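Local coordinates for aerotolerance-related membrane protein (Bacteroides fragilis, PDB 4JDU), which binds a calcium ion through a von Willebrand factor type A domain, the part present here of a longer membrane protein probably connected with aerotolerance, at residues G8-I13 / S101-E106; I38-D43 / N194-Q199; V108-V113 / S135-N140; G124-A129 / Q179-E184; N186-R191 / K200-E205. The protein carries 6 engineered substitutions. All coordinates share one frame; numbering follows the deposited sequence. Where two conformers were deposited one is given.

Contact 1: G8-I13 / S101-E106; sequences GVEVMI and SFTPQE
Glu10 and Phe102 run antiparallel alongside one another where strand 9-16, in the central sheet of this von Willebrand factor type A domain, meets the loop that follows helix 91-99. The tight part of the contact is built on the phenyl ring, which turns an edge to the strand, with Glu10 C lying in the ring plane. Its CE1 comes within 3.4 Å of Glu10 O, and its CZ rests 3.9 Å from CB of Met12, which is selenomethionine here. The planes of the Glu10 carboxylate and the ring differ by 22°. CG of Glu10 stands opposite its own carbonyl carbon (chi1 -67°), and the chain beyond is extended, which carries the carboxylate past the ring to the next residue of the loop. There Thr103 N donates to Glu10 OE1 over 2.9 Å, nearly straight at 163° and on the syn lone pair; a long, weak ion pair with Arg110 reaches the same oxygen. Thr103 OG1 donates to Glu10 OE2, although the modelled 2.4 Å is too short to trust. OG1 also accepts from Gln105 N at 3.2 Å, closing an ST turn. At the Gln105 end of that turn the contact becomes loose and wet. Gln105 is exposed and reaches the strand chiefly through one water, which donates to Glu10 OE2 at 2.7 Å and to Gln105 OE1 at 2.6 Å.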
# COMPACT_ATOMS: atom_id res chain seq x y z
N GLY A 8 4.07 7.01 20.93
CA GLY A 8 4.32 6.21 19.74
C GLY A 8 3.08 5.54 19.20
O GLY A 8 2.16 5.21 19.94
N VAL A 9 3.05 5.35 17.88
CA VAL A 9 1.93 4.70 17.20
C VAL A 9 2.45 3.45 16.51
O VAL A 9 3.62 3.38 16.14
CB VAL A 9 1.33 5.66 16.15
CG1 VAL A 9 0.20 5.01 15.35
CG2 VAL A 9 0.84 6.93 16.82
N GLU A 10 1.59 2.44 16.35
CA GLU A 10 1.95 1.28 15.55
C GLU A 10 1.41 1.48 14.14
O GLU A 10 0.23 1.82 13.97
CB GLU A 10 1.40 -0.01 16.17
CG GLU A 10 2.06 -0.36 17.49
CD GLU A 10 1.65 -1.71 18.02
OE1 GLU A 10 0.93 -2.44 17.30
OE2 GLU A 10 2.05 -2.04 19.15
N VAL A 11 2.26 1.29 13.14
CA VAL A 11 1.86 1.53 11.75
C VAL A 11 2.08 0.27 10.93
O VAL A 11 3.20 -0.23 10.82
CB VAL A 11 2.67 2.68 11.12
CG1 VAL A 11 2.25 2.91 9.67
CG2 VAL A 11 2.51 3.95 11.94
N MSE A 12 1.01 -0.26 10.34
CA MSE A 12 1.14 -1.40 9.45
C MSE A 12 1.01 -0.95 8.01
O MSE A 12 -0.05 -0.45 7.59
CB MSE A 12 0.11 -2.49 9.75
CG MSE A 12 0.18 -3.65 8.78
SE MSE A 12 1.91 -4.53 8.80
CE MSE A 12 1.94 -5.10 10.65
N ILE A 13 2.10 -1.10 7.27
CA ILE A 13 2.11 -0.82 5.84
C ILE A 13 1.51 -2.02 5.12
O ILE A 13 1.84 -3.17 5.40
CB ILE A 13 3.54 -0.62 5.32
CG1 ILE A 13 4.26 0.46 6.12
CG2 ILE A 13 3.53 -0.27 3.84
CD1 ILE A 13 3.63 1.84 5.99
N SER A 101 -2.95 -7.54 13.00
CA SER A 101 -1.50 -7.69 13.09
C SER A 101 -0.82 -6.75 14.09
O SER A 101 0.41 -6.75 14.19
CB SER A 101 -0.86 -7.50 11.72
OG SER A 101 -1.23 -8.55 10.85
N PHE A 102 -1.60 -5.96 14.81
CA PHE A 102 -1.05 -5.05 15.81
C PHE A 102 -0.76 -5.76 17.12
O PHE A 102 -1.30 -6.84 17.39
CB PHE A 102 -1.99 -3.85 16.03
CG PHE A 102 -2.12 -2.97 14.82
CD1 PHE A 102 -1.17 -1.98 14.55
CD2 PHE A 102 -3.17 -3.14 13.92
CE1 PHE A 102 -1.28 -1.16 13.44
CE2 PHE A 102 -3.28 -2.32 12.78
CZ PHE A 102 -2.33 -1.33 12.54
N THR A 103 0.09 -5.17 17.95
CA THR A 103 0.37 -5.75 19.26
C THR A 103 -0.75 -5.42 20.24
O THR A 103 -1.43 -4.41 20.10
CB THR A 103 1.70 -5.25 19.87
OG1 THR A 103 1.50 -3.98 20.50
CG2 THR A 103 2.76 -5.11 18.81
N PRO A 104 -0.96 -6.29 21.23
CA PRO A 104 -1.98 -5.98 22.24
C PRO A 104 -1.65 -4.79 23.15
O PRO A 104 -2.47 -4.46 24.00
CB PRO A 104 -2.06 -7.28 23.06
CG PRO A 104 -0.78 -7.99 22.79
CD PRO A 104 -0.42 -7.65 21.39
N GLN A 105 -0.49 -4.16 22.96
CA GLN A 105 -0.01 -3.10 23.87
C GLN A 105 -1.05 -2.03 24.19
O GLN A 105 -1.63 -1.42 23.29
CB GLN A 105 1.28 -2.46 23.33
CG GLN A 105 2.27 -2.09 24.43
CD GLN A 105 3.72 -2.08 23.95
OE1 GLN A 105 4.08 -1.30 23.07
NE2 GLN A 105 4.54 -2.94 24.54
N GLU A 106 -1.29 -1.82 25.48
CA GLU A 106 -2.40 -1.00 25.95
C GLU A 106 -2.35 0.46 25.52
O GLU A 106 -1.32 1.13 25.65
CB GLU A 106 -2.50 -1.07 27.48
O HOH W 1 3.65 -0.45 20.69

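Contact 2: I38-D43 / N194-Q199; sequences ISKLVD and NSNSAQ
Gln199 lays its CG against the backbone of Leu41, 3.5 Å from Leu41 N, and shows how a polar side chain can fill a helix-helix interface with its aliphatic part. Helices 37-43 and 195-206 pass here with their axes 9.0 Å apart and a signed crossing angle of -44°. CG of Gln199 lies opposite its backbone N (chi1 177°), reaching toward the other helix, and a sharp bend at chi2 (-104°) then turns the amide along it. This brings NE2 to 3.5 Å from Lys40 O, but the angle is too poor for a hydrogen bond, and carbon makes the contact: Gln199 CG also touches Lys40 CB at 3.8 Å. Lys40 starts toward the partner helix and then leaves it. Bent at chi2 and extended thereafter, its CG, CD and CE run alongside Asn196 OD1, CG at 3.7 Å and CE at 3.9 Å; Asn196 is poorly ordered, so this outer part is less certain. Two residues before Asn196, Asn194 is the N-cap of its helix, OD1 accepting from Ser197 N at 2.8 Å. Leu41 meets Gln199 only along its root, and its branches run inward to Ile13 of strand 9-16 and to Ile202 and Asn203. The two helices thus lie side by side over the sheet, with helix 69-77 bordering helix 37-43 through Ser39 and Val42.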
# COMPACT_ATOMS: atom_id res chain seq x y z
N ILE A 38 8.02 4.29 1.33
CA ILE A 38 8.10 3.51 2.57
C ILE A 38 9.43 3.75 3.26
O ILE A 38 9.49 3.94 4.48
CB ILE A 38 7.91 2.02 2.29
CG1 ILE A 38 6.47 1.78 1.82
CG2 ILE A 38 8.17 1.19 3.55
CD1 ILE A 38 6.25 0.41 1.27
N SER A 39 10.51 3.77 2.48
CA SER A 39 11.83 4.06 3.01
C SER A 39 11.87 5.43 3.70
O SER A 39 12.41 5.56 4.80
CB SER A 39 12.87 4.00 1.89
OG SER A 39 14.18 4.16 2.39
N LYS A 40 11.31 6.45 3.04
CA LYS A 40 11.27 7.78 3.63
C LYS A 40 10.42 7.78 4.89
O LYS A 40 10.78 8.40 5.90
CB LYS A 40 10.71 8.81 2.64
CG LYS A 40 11.53 8.97 1.39
CD LYS A 40 13.00 8.98 1.74
CE LYS A 40 13.88 9.03 0.50
NZ LYS A 40 15.32 9.03 0.89
N LEU A 41 9.29 7.09 4.82
CA LEU A 41 8.34 7.02 5.92
C LEU A 41 8.98 6.46 7.19
O LEU A 41 8.84 7.04 8.27
CB LEU A 41 7.13 6.18 5.51
CG LEU A 41 5.97 6.04 6.49
CD1 LEU A 41 5.52 7.40 6.95
CD2 LEU A 41 4.82 5.31 5.83
N VAL A 42 9.70 5.35 7.05
CA VAL A 42 10.35 4.75 8.21
C VAL A 42 11.55 5.56 8.71
O VAL A 42 11.79 5.63 9.92
CB VAL A 42 10.75 3.27 7.98
CG1 VAL A 42 9.54 2.45 7.58
CG2 VAL A 42 11.85 3.16 6.95
N ASP A 43 12.29 6.19 7.79
CA ASP A 43 13.44 7.02 8.18
C ASP A 43 12.97 8.25 8.94
O ASP A 43 13.73 8.86 9.69
CB ASP A 43 14.27 7.44 6.96
CG ASP A 43 15.30 6.39 6.55
OD1 ASP A 43 15.49 5.42 7.30
OD2 ASP A 43 15.92 6.56 5.47
N ASN A 194 5.30 13.79 -5.22
CA ASN A 194 6.53 13.90 -4.45
C ASN A 194 6.46 12.96 -3.25
O ASN A 194 5.72 13.21 -2.29
CB ASN A 194 6.78 15.35 -4.00
CG ASN A 194 8.15 15.54 -3.36
OD1 ASN A 194 8.50 14.87 -2.38
ND2 ASN A 194 8.94 16.45 -3.92
N SER A 195 7.23 11.87 -3.30
CA SER A 195 7.21 10.84 -2.26
C SER A 195 7.64 11.39 -0.90
O SER A 195 7.16 10.94 0.14
CB SER A 195 8.09 9.65 -2.65
OG SER A 195 9.40 9.78 -2.11
N ASN A 196 8.54 12.37 -0.92
CA ASN A 196 8.97 13.02 0.31
C ASN A 196 7.85 13.87 0.92
O ASN A 196 7.69 13.93 2.14
CB ASN A 196 10.22 13.87 0.07
CG ASN A 196 11.42 13.04 -0.32
OD1 ASN A 196 12.14 12.54 0.55
ND2 ASN A 196 11.64 12.87 -1.62
N SER A 197 7.08 14.52 0.05
CA SER A 197 5.93 15.31 0.48
C SER A 197 4.77 14.42 0.94
O SER A 197 4.12 14.71 1.95
CB SER A 197 5.47 16.24 -0.65
OG SER A 197 6.44 17.23 -0.90
N ALA A 198 4.51 13.35 0.20
CA ALA A 198 3.49 12.39 0.61
C ALA A 198 3.83 11.80 1.98
O ALA A 198 2.96 11.63 2.83
CB ALA A 198 3.35 11.28 -0.43
N GLN A 199 5.11 11.50 2.18
CA GLN A 199 5.62 10.98 3.44
C GLN A 199 5.30 11.90 4.62
O GLN A 199 4.85 11.44 5.67
CB GLN A 199 7.14 10.77 3.35
CG GLN A 199 7.79 10.28 4.64
CD GLN A 199 8.55 11.37 5.38
OE1 GLN A 199 8.91 12.39 4.80
NE2 GLN A 199 8.80 11.15 6.67

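Contact 3: V108-V113 / S135-N140; sequences VGRAIV and SGIQVN. Engineered in segment 135-140: Ser135 (natural residue Lys).
Ala111 lies beside Gln138, and Ile112 beside Val139, in a parallel strand pair, part of a beta-alpha-beta unit with helix 125-134 as its crossover. Gln138 N donates to Arg110 O (3.2 Å), Ile112 N to Gln138 O (2.7 Å) and Asn140 N to Ile112 O (2.9 Å), so Ile112 is gripped through both its N-H and its carbonyl. Asn140 can be followed outward on the face it shares with Ala111, Val113 and Gln138. Its CB sits 3.6 Å from Ile112 O. With CG opposite the carbonyl carbon (chi1 -56°), the amide turns toward strand 109-116, whose Ile112 O receives a weak 3.4 Å bond from ND2. The stronger bond of ND2 is to Gln138 OE1, 3.0 Å and 161°, in the plane of the Asn140 amide but well above the carbonyl plane of Gln138. OD1 accepts from Ile188 N. On the other face Ile112 CD1 packs on Ile137 CG2 at 3.7 Å, and Arg110 CD on Ile137 CG1 at 3.8 Å. The chemistry thus differs by face: mainly hydrocarbon, including the Arg110 stem, on one; on the other, two buried amides joined by one bond, whose other polar atoms are satisfied by Glu205, Asn186 and Ile188.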
# COMPACT_ATOMS: atom_id res chain seq x y z
N VAL A 108 -2.40 2.21 22.66
CA VAL A 108 -1.49 2.69 21.62
C VAL A 108 -2.28 2.95 20.35
O VAL A 108 -3.21 2.22 20.02
CB VAL A 108 -0.32 1.70 21.36
CG1 VAL A 108 -0.83 0.38 20.78
CG2 VAL A 108 0.72 2.33 20.44
N GLY A 109 -1.91 4.01 19.64
CA GLY A 109 -2.53 4.29 18.36
C GLY A 109 -2.18 3.22 17.35
O GLY A 109 -1.09 2.65 17.38
N ARG A 110 -3.13 2.92 16.47
CA ARG A 110 -2.91 1.94 15.42
C ARG A 110 -3.34 2.53 14.08
O ARG A 110 -4.46 3.04 13.95
CB ARG A 110 -3.70 0.65 15.68
CG ARG A 110 -3.46 -0.04 17.02
CD ARG A 110 -4.49 -1.17 17.17
NE ARG A 110 -4.48 -2.00 18.39
CZ ARG A 110 -3.43 -2.38 19.11
NH1 ARG A 110 -2.19 -2.00 18.81
NH2 ARG A 110 -3.62 -3.15 20.17
N ALA A 111 -2.46 2.48 13.09
CA ALA A 111 -2.78 3.00 11.76
C ALA A 111 -2.34 2.03 10.69
O ALA A 111 -1.27 1.42 10.79
CB ALA A 111 -2.11 4.35 11.54
N ILE A 112 -3.17 1.89 9.66
CA ILE A 112 -2.84 1.09 8.49
C ILE A 112 -2.60 2.05 7.34
O ILE A 112 -3.34 3.02 7.18
CB ILE A 112 -3.99 0.13 8.13
CG1 ILE A 112 -4.22 -0.86 9.27
CG2 ILE A 112 -3.72 -0.58 6.80
CD1 ILE A 112 -5.46 -1.71 9.10
N VAL A 113 -1.53 1.82 6.59
CA VAL A 113 -1.25 2.63 5.40
C VAL A 113 -1.22 1.72 4.18
O VAL A 113 -0.28 0.94 4.01
CB VAL A 113 0.08 3.39 5.53
CG1 VAL A 113 0.34 4.25 4.29
CG2 VAL A 113 0.09 4.25 6.79
N SER A 135 -13.23 -0.20 14.94
CA SER A 135 -12.48 -0.72 16.07
C SER A 135 -11.40 0.23 16.56
O SER A 135 -10.68 -0.08 17.52
CB SER A 135 -11.90 -2.10 15.75
OG SER A 135 -10.85 -2.03 14.80
N GLY A 136 -11.27 1.38 15.90
CA GLY A 136 -10.32 2.41 16.29
C GLY A 136 -9.04 2.42 15.46
O GLY A 136 -8.14 3.23 15.72
N ILE A 137 -8.94 1.53 14.47
CA ILE A 137 -7.74 1.44 13.64
C ILE A 137 -7.93 2.24 12.36
O ILE A 137 -8.72 1.86 11.49
CB ILE A 137 -7.40 -0.02 13.26
CG1 ILE A 137 -7.19 -0.89 14.50
CG2 ILE A 137 -6.17 -0.07 12.33
CD1 ILE A 137 -7.07 -2.36 14.19
N GLN A 138 -7.19 3.34 12.24
CA GLN A 138 -7.30 4.22 11.07
C GLN A 138 -6.75 3.56 9.81
O GLN A 138 -5.72 2.87 9.85
CB GLN A 138 -6.51 5.50 11.34
CG GLN A 138 -6.42 6.45 10.16
CD GLN A 138 -5.57 7.66 10.48
OE1 GLN A 138 -4.35 7.54 10.67
NE2 GLN A 138 -6.20 8.83 10.55
N VAL A 139 -7.44 3.76 8.69
CA VAL A 139 -6.94 3.27 7.41
C VAL A 139 -6.71 4.44 6.46
O VAL A 139 -7.65 5.16 6.10
CB VAL A 139 -7.88 2.27 6.74
CG1 VAL A 139 -7.24 1.71 5.48
CG2 VAL A 139 -8.27 1.16 7.70
N ASN A 140 -5.45 4.61 6.08
CA ASN A 140 -5.00 5.63 5.15
C ASN A 140 -4.66 4.98 3.82
O ASN A 140 -4.27 3.81 3.78
CB ASN A 140 -3.76 6.33 5.71
CG ASN A 140 -4.00 6.92 7.08
OD1 ASN A 140 -4.72 7.92 7.22
ND2 ASN A 140 -3.40 6.31 8.11

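Contact 4: G124-A129 / Q179-E184; sequences GAVAAA and QEIAKE. Engineered in segment 124-129: Ala127 (natural residue Glu).
Val126 and Ile181, their CA atoms 5.0 Å apart, are the nearest CA pair of segments 124-129 and 179-184, whose helix axes here lie 8.2 Å apart and nearly parallel, with a signed crossing angle of -20°. Ala125 and Ala129 help to allow this closeness. Ala129 turns its CB toward the other helix, where it presses on Ile181 O at 3.4 Å and on Ile181 CG2 at 4.0 Å. Ile181 holds CG1 opposite its carbonyl carbon (chi1 -67°), which sends CD1 to Ala125 CB, one turn before Ala129, at 3.8 Å; Ile181 and Ala125 also touch helix 91-99. On the outer side Val126 sits between two glutamates. Its CG2 meets Glu180 OE1 at 3.7 Å, the two side chains crossing at about a right angle, while CG1 touches Glu184 CG at 3.6 Å. Glu184 bends at chi2, and its carboxylate turns off toward Lys130 in a long, weak ion pair. The calcium ligand Thr89 is about 8 Å from Ala125, side chain to side chain. No hydrogen bond joins the two segments, which implies that they are held by shape and hydrocarbon burial, the glutamates packing through their stems on Val126; the polar link lies just beyond, from Ser133 OG to Glu184 O.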
# COMPACT_ATOMS: atom_id res chain seq x y z
N GLY A 124 -15.14 -5.69 -1.04
CA GLY A 124 -14.93 -5.75 0.40
C GLY A 124 -13.84 -4.87 0.98
O GLY A 124 -13.62 -4.87 2.19
N ALA A 125 -13.14 -4.11 0.14
CA ALA A 125 -12.12 -3.19 0.64
C ALA A 125 -12.74 -2.09 1.51
O ALA A 125 -12.22 -1.77 2.58
CB ALA A 125 -11.33 -2.58 -0.51
N VAL A 126 -13.85 -1.52 1.04
CA VAL A 126 -14.53 -0.48 1.80
C VAL A 126 -15.06 -1.03 3.12
O VAL A 126 -14.88 -0.41 4.18
CB VAL A 126 -15.65 0.19 0.96
CG1 VAL A 126 -16.42 1.19 1.79
CG2 VAL A 126 -15.07 0.87 -0.27
N ALA A 127 -15.68 -2.21 3.07
CA ALA A 127 -16.19 -2.88 4.27
C ALA A 127 -15.06 -3.19 5.25
O ALA A 127 -15.24 -3.06 6.47
CB ALA A 127 -16.93 -4.15 3.89
N ALA A 128 -13.91 -3.60 4.73
CA ALA A 128 -12.77 -3.87 5.59
C ALA A 128 -12.29 -2.59 6.28
O ALA A 128 -11.94 -2.61 7.46
CB ALA A 128 -11.62 -4.51 4.79
N ALA A 129 -12.26 -1.49 5.53
CA ALA A 129 -11.85 -0.21 6.10
C ALA A 129 -12.82 0.23 7.20
O ALA A 129 -12.38 0.71 8.24
CB ALA A 129 -11.75 0.86 5.01
N GLN A 179 -10.10 6.93 -2.42
CA GLN A 179 -10.68 7.97 -1.58
C GLN A 179 -11.78 7.42 -0.68
O GLN A 179 -11.90 7.81 0.49
CB GLN A 179 -11.20 9.13 -2.43
CG GLN A 179 -10.08 9.93 -3.11
CD GLN A 179 -10.60 10.90 -4.15
OE1 GLN A 179 -11.64 10.67 -4.76
NE2 GLN A 179 -9.86 11.99 -4.37
N GLU A 180 -12.58 6.49 -1.21
CA GLU A 180 -13.68 5.96 -0.42
C GLU A 180 -13.13 5.08 0.70
O GLU A 180 -13.64 5.09 1.83
CB GLU A 180 -14.67 5.20 -1.30
CG GLU A 180 -15.97 4.86 -0.59
CD GLU A 180 -16.88 3.97 -1.41
OE1 GLU A 180 -16.46 3.53 -2.50
OE2 GLU A 180 -18.01 3.69 -0.94
N ILE A 181 -12.09 4.32 0.40
CA ILE A 181 -11.44 3.47 1.41
C ILE A 181 -10.90 4.31 2.56
O ILE A 181 -11.16 4.00 3.73
CB ILE A 181 -10.33 2.61 0.80
CG1 ILE A 181 -10.94 1.58 -0.16
CG2 ILE A 181 -9.52 1.90 1.89
CD1 ILE A 181 -9.93 0.90 -1.07
N ALA A 182 -10.20 5.39 2.25
CA ALA A 182 -9.66 6.26 3.29
C ALA A 182 -10.77 6.93 4.08
O ALA A 182 -10.67 7.06 5.31
CB ALA A 182 -8.73 7.31 2.69
N LYS A 183 -11.82 7.38 3.39
CA LYS A 183 -12.96 8.01 4.07
C LYS A 183 -13.57 7.05 5.09
O LYS A 183 -13.74 7.39 6.27
CB LYS A 183 -14.01 8.45 3.06
CG LYS A 183 -15.35 8.81 3.71
CD LYS A 183 -16.45 8.94 2.66
CE LYS A 183 -17.81 9.17 3.31
NZ LYS A 183 -18.88 9.26 2.28
N GLU A 184 -13.88 5.83 4.64
CA GLU A 184 -14.53 4.88 5.53
C GLU A 184 -13.57 4.38 6.59
O GLU A 184 -14.00 3.90 7.64
CB GLU A 184 -15.14 3.72 4.74
CG GLU A 184 -16.30 4.14 3.83
CD GLU A 184 -17.48 4.76 4.55
OE1 GLU A 184 -18.24 5.49 3.89
OE2 GLU A 184 -17.66 4.51 5.77

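Contact 5: N186-R191 / K200-E205; sequences NGIYIR and KAINQE
Ile188 has its CG1 between the backbone N and the carbonyl carbon (chi1 65°), and Glu205 has CG opposite its backbone N with a bend at chi2 (60°); together these torsions lay the two side chains flank to flank, each heading toward the other's backbone. In the conformer of Ile188 given, one of two, CD1 lies 3.6 Å from Glu205 CB and 3.7 Å from Ala201 O, pointing into the helix surface. Its CG2 approaches Glu205 OE1 at 3.2 Å, a short distance that is doubtful given the second conformer. The acid is held elsewhere, since Glu205 OE2 accepts a hydrogen bond from Gln138. Ile188 CG1 also meets Ile202 CD1 at 4.2 Å. The segment belongs to the edge of the von Willebrand factor type A sheet: strand 189-191 is its outermost strand on this side, and a short connection leads straight into helix 195-206, which packs back over it. Asn186, with positive phi, is the C-prime residue of a Schellman motif that ends the preceding helix, Gly187 N bonding to Ala182 O. Two residues along from Ile188, Ile190 points to the same helix: its CD1 touches Ala201 CB at 3.5 Å and comes to 3.9 Å from Ile202 N. Tyr189, between them, turns away to helix 175-184, where its OH bonds to Glu175.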
# COMPACT_ATOMS: atom_id res chain seq x y z
N ASN A 186 -11.61 6.36 8.20
CA ASN A 186 -11.32 7.52 9.03
C ASN A 186 -9.87 7.98 8.85
O ASN A 186 -9.24 8.44 9.81
CB ASN A 186 -11.61 7.21 10.50
CG ASN A 186 -11.73 8.46 11.36
OD1 ASN A 186 -12.06 9.54 10.88
ND2 ASN A 186 -11.46 8.31 12.66
N GLY A 187 -9.34 7.85 7.63
CA GLY A 187 -7.97 8.22 7.37
C GLY A 187 -7.88 9.22 6.25
O GLY A 187 -8.89 9.82 5.84
N ILE A 188 -6.67 9.41 5.74
CA ILE A 188 -6.50 10.33 4.63
C ILE A 188 -6.11 9.60 3.36
O ILE A 188 -5.59 8.48 3.39
CB ILE A 188 -5.48 11.45 4.92
CG1 ILE A 188 -4.07 10.86 5.08
CG2 ILE A 188 -5.90 12.29 6.12
CD1 ILE A 188 -2.98 11.90 5.10
N TYR A 189 -6.44 10.23 2.23
CA TYR A 189 -5.98 9.76 0.93
C TYR A 189 -5.01 10.78 0.35
O TYR A 189 -5.27 11.99 0.38
CB TYR A 189 -7.14 9.56 -0.06
CG TYR A 189 -6.64 9.40 -1.49
CD1 TYR A 189 -6.03 8.24 -1.90
CD2 TYR A 189 -6.77 10.44 -2.41
CE1 TYR A 189 -5.55 8.09 -3.19
CE2 TYR A 189 -6.30 10.30 -3.71
CZ TYR A 189 -5.69 9.12 -4.09
OH TYR A 189 -5.20 8.93 -5.37
N ILE A 190 -3.90 10.29 -0.17
CA ILE A 190 -2.93 11.14 -0.85
C ILE A 190 -2.58 10.51 -2.18
O ILE A 190 -2.21 9.33 -2.22
CB ILE A 190 -1.63 11.27 -0.06
CG1 ILE A 190 -1.88 11.89 1.31
CG2 ILE A 190 -0.60 12.07 -0.83
CD1 ILE A 190 -0.75 11.68 2.27
N ARG A 191 -2.69 11.27 -3.27
CA ARG A 191 -2.16 10.82 -4.55
C ARG A 191 -0.66 11.11 -4.56
O ARG A 191 -0.24 12.27 -4.50
CB ARG A 191 -2.82 11.50 -5.75
CG ARG A 191 -2.31 10.90 -7.06
CD ARG A 191 -2.54 11.80 -8.26
NE ARG A 191 -3.94 11.86 -8.66
CZ ARG A 191 -4.37 12.46 -9.76
NH1 ARG A 191 -3.50 13.03 -10.59
NH2 ARG A 191 -5.67 12.48 -10.05
N LYS A 200 5.53 13.19 4.45
CA LYS A 200 5.29 14.15 5.52
C LYS A 200 3.81 14.20 5.88
O LYS A 200 3.44 14.23 7.06
CB LYS A 200 5.79 15.54 5.14
N ALA A 201 2.96 14.19 4.86
CA ALA A 201 1.52 14.27 5.08
C ALA A 201 1.00 13.04 5.80
O ALA A 201 0.14 13.14 6.68
CB ALA A 201 0.80 14.46 3.76
N ILE A 202 1.53 11.87 5.45
CA ILE A 202 1.08 10.65 6.11
C ILE A 202 1.61 10.57 7.55
O ILE A 202 0.89 10.16 8.46
CB ILE A 202 1.40 9.36 5.28
CG1 ILE A 202 0.68 8.16 5.87
CG2 ILE A 202 2.89 9.11 5.17
CD1 ILE A 202 -0.82 8.34 5.89
N ASN A 203 2.85 11.00 7.76
CA ASN A 203 3.41 11.09 9.12
C ASN A 203 2.62 12.08 9.96
O ASN A 203 2.43 11.88 11.16
CB ASN A 203 4.88 11.50 9.08
CG ASN A 203 5.81 10.35 8.78
OD1 ASN A 203 6.55 10.37 7.79
ND2 ASN A 203 5.79 9.32 9.63
N GLN A 204 2.17 13.15 9.32
CA GLN A 204 1.37 14.18 9.98
C GLN A 204 0.02 13.64 10.43
O GLN A 204 -0.45 13.94 11.53
CB GLN A 204 1.18 15.38 9.05
CG GLN A 204 0.14 16.39 9.51
CD GLN A 204 0.14 17.65 8.66
OE1 GLN A 204 1.20 18.18 8.32
NE2 GLN A 204 -1.04 18.13 8.30
N GLU A 205 -0.61 12.82 9.58
CA GLU A 205 -1.89 12.21 9.92
C GLU A 205 -1.71 11.15 11.00
O GLU A 205 -2.54 11.03 11.91
CB GLU A 205 -2.52 11.58 8.67
CG GLU A 205 -3.89 10.97 8.92
CD GLU A 205 -4.90 11.97 9.43
OE1 GLU A 205 -4.86 13.15 9.00
OE2 GLU A 205 -5.74 11.58 10.27

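All five contacts belong to one mixed sheet and the helices packed on it, as expected of a von Willebrand factor type A domain. Contacts 1 and 3 lie about 8 Å apart, centre to centre, on the neighbouring strands 9-16 and 109-116; contact 5 adds edge strand 189-191 beside strand 138-143. Contacts 2 and 5 share helix 195-206, their centres about 11 Å apart, on one side of the sheet, whereas contact 4 packs helices on the other, about 23 Å from contact 2. Along the chain, contact 1 closes before 3, 4 and 5 open, 3 and 4 cross, and 2 crosses 1 and 5. Helix 195-206 thus returns to an early helix, closing a loop that contains contacts 3 and 4.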